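Local coordinates for protein geranyltranstransferase (Enterococcus faecalis, PDB 3P8L) that probably catalyses the magnesium-dependent condensation of isopentenyl diphosphate with geranyl diphosphate to give farnesyl diphosphate and diphosphate, at residues Leu80-Thr85 with Asp122-Gly127. Residues are numbered along the deposited sequence; the frame is centred on the assembly and turned at random.
Sequences LEMIHT and DGLLTG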
loop_
_atom_site.group_PDB
_atom_site.type_symbol
_atom_site.label_atom_id
_atom_site.label_comp_id
_atom_site.label_asym_id
_atom_site.label_seq_id
_atom_site.Cartn_x
_atom_site.Cartn_y
_atom_site.Cartn_z
ATOM N N LEU A 80 9.304 -2.286 5.794
ATOM C CA LEU A 80 9.120 -1.067 6.590
ATOM C C LEU A 80 9.863 0.150 6.011
ATOM O O LEU A 80 9.301 1.267 5.923
ATOM C CB LEU A 80 9.541 -1.320 8.044
ATOM C CG LEU A 80 9.453 -0.169 9.037
ATOM C CD1 LEU A 80 8.033 0.350 9.147
ATOM C CD2 LEU A 80 10.003 -0.587 10.423
ATOM N N GLU A 81 11.116 -0.060 5.591
ATOM C CA GLU A 81 11.884 1.021 4.994
ATOM C C GLU A 81 11.307 1.483 3.631
ATOM O O GLU A 81 11.425 2.667 3.290
ATOM C CB GLU A 81 13.369 0.672 4.912
ATOM C CG GLU A 81 14.277 1.829 4.496
ATOM C CD GLU A 81 14.301 3.023 5.477
ATOM O OE1 GLU A 81 13.600 3.059 6.528
ATOM O OE2 GLU A 81 15.052 3.951 5.173
ATOM N N MET A 82 10.648 0.570 2.914
ATOM C CA MET A 82 9.896 0.879 1.687
ATOM C C MET A 82 8.716 1.818 1.956
ATOM O O MET A 82 8.499 2.774 1.186
ATOM C CB MET A 82 9.477 -0.394 0.914
ATOM C CG MET A 82 10.690 -1.210 0.291
ATOM S SD MET A 82 10.221 -2.846 -0.376
ATOM C CE MET A 82 9.282 -2.363 -1.827
ATOM N N ILE A 83 7.985 1.559 3.049
ATOM C CA ILE A 83 6.891 2.407 3.500
ATOM C C ILE A 83 7.439 3.795 3.826
ATOM O O ILE A 83 6.902 4.809 3.359
ATOM C CB ILE A 83 6.156 1.840 4.762
ATOM C CG1 ILE A 83 5.409 0.546 4.459
ATOM C CG2 ILE A 83 5.229 2.892 5.374
ATOM C CD1 ILE A 83 4.144 0.700 3.651
ATOM N N HIS A 84 8.488 3.830 4.649
ATOM C CA HIS A 84 9.148 5.067 4.996
ATOM C C HIS A 84 9.593 5.896 3.759
ATOM O O HIS A 84 9.322 7.080 3.705
ATOM C CB HIS A 84 10.352 4.804 5.863
ATOM C CG HIS A 84 11.037 6.056 6.283
ATOM N ND1 HIS A 84 10.379 7.062 6.953
ATOM C CD2 HIS A 84 12.309 6.481 6.115
ATOM C CE1 HIS A 84 11.221 8.049 7.196
ATOM N NE2 HIS A 84 12.399 7.717 6.708
ATOM N N THR A 85 10.264 5.242 2.806
ATOM C CA THR A 85 10.743 5.859 1.554
ATOM C C THR A 85 9.569 6.390 0.726
ATOM O O THR A 85 9.639 7.497 0.199
ATOM C CB THR A 85 11.560 4.848 0.676
ATOM O OG1 THR A 85 12.614 4.269 1.455
ATOM C CG2 THR A 85 12.165 5.526 -0.576
ATOM N N ASP A 122 3.464 5.320 -4.836
ATOM C CA ASP A 122 2.420 4.296 -4.926
ATOM C C ASP A 122 3.008 2.890 -5.094
ATOM O O ASP A 122 2.489 1.950 -4.528
ATOM C CB ASP A 122 1.461 4.564 -6.086
ATOM C CG ASP A 122 0.625 5.817 -5.889
ATOM O OD1 ASP A 122 0.609 6.389 -4.773
ATOM O OD2 ASP A 122 -0.043 6.213 -6.862
ATOM N N GLY A 123 4.082 2.799 -5.869
ATOM C CA GLY A 123 4.737 1.555 -6.189
ATOM C C GLY A 123 5.522 1.025 -4.994
ATOM O O GLY A 123 5.517 -0.180 -4.714
ATOM N N LEU A 124 6.156 1.936 -4.260
ATOM C CA LEU A 124 6.859 1.569 -3.064
ATOM C C LEU A 124 5.919 1.136 -1.941
ATOM O O LEU A 124 6.218 0.159 -1.253
ATOM C CB LEU A 124 7.821 2.670 -2.615
ATOM C CG LEU A 124 9.162 2.674 -3.385
ATOM C CD1 LEU A 124 9.801 4.027 -3.199
ATOM C CD2 LEU A 124 10.110 1.560 -2.918
ATOM N N LEU A 125 4.822 1.884 -1.743
ATOM C CA LEU A 125 3.744 1.500 -0.830
ATOM C C LEU A 125 3.205 0.084 -1.135
ATOM O O LEU A 125 3.181 -0.762 -0.237
ATOM C CB LEU A 125 2.595 2.530 -0.822
ATOM C CG LEU A 125 1.320 2.234 -0.001
ATOM C CD1 LEU A 125 1.629 1.811 1.423
ATOM C CD2 LEU A 125 0.427 3.481 0.072
ATOM N N THR A 126 2.793 -0.173 -2.381
ATOM C CA THR A 126 2.260 -1.486 -2.767
ATOM C C THR A 126 3.352 -2.557 -2.648
ATOM O O THR A 126 3.097 -3.697 -2.200
ATOM C CB THR A 126 1.694 -1.485 -4.218
ATOM O OG1 THR A 126 0.825 -0.362 -4.396
ATOM C CG2 THR A 126 0.888 -2.751 -4.495
ATOM N N GLY A 127 4.567 -2.169 -3.019
ATOM C CA GLY A 127 5.750 -3.030 -2.946
ATOM C C GLY A 127 6.073 -3.516 -1.549
ATOM O O GLY A 127 6.469 -4.651 -1.364
#
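Met82 and Ile83 meet Leu124, Leu125 and Gly127 in a buried, apolar contact between two nearly antiparallel helices, 71-92 and 114-133. The two helix directions differ by 158°, and the segment axes approach to 8.1 Å. No hydrogen bond crosses between the segments. Met82 and Leu124 point their side chains at the opposite helix and bury the most surface. The Met82 chain runs extended to SD and then bends (chi3 71°), which turns CE in over the backbone of Gly127. There CE of Met82 lies 3.4 Å from C of Gly127. The methyl can come this close because Gly127 has no side chain to stand in its way, and the packing here is tight. The same methyl also packs on CD2 of Leu124. CB of Leu124 rests near the carbonyl O of Met82, at 3.9 Å. On one flank the two branched chains cross at an angle, and CD1 of Ile83 touches CD1 of Leu125 at 3.5 Å. The helices belong to the all-alpha fold of the polyprenyl synthases. Helix 71-92 runs at its C-terminal end into the aspartate-rich DDLPAMD sequence, which in this family binds the magnesium ions that hold the allylic diphosphate, and probably does so here. The contact lies further back on that helix. On the other flank, CG2 of Thr85 meets CD1 of Leu124 at 3.8 Å, while OG1 of Thr85 donates to O of Glu81 at 2.7 Å. The hydroxyl proton is thus used within its own helix. That oxygen also accepts from N of Thr85, from the opposite face of the carbonyl plane. Helix 13-31 covers Met82 through Met25, Phe28 and Ile29, and Leu189 packs on Ile83. Leu125 also packs on Thr126 of the second subunit.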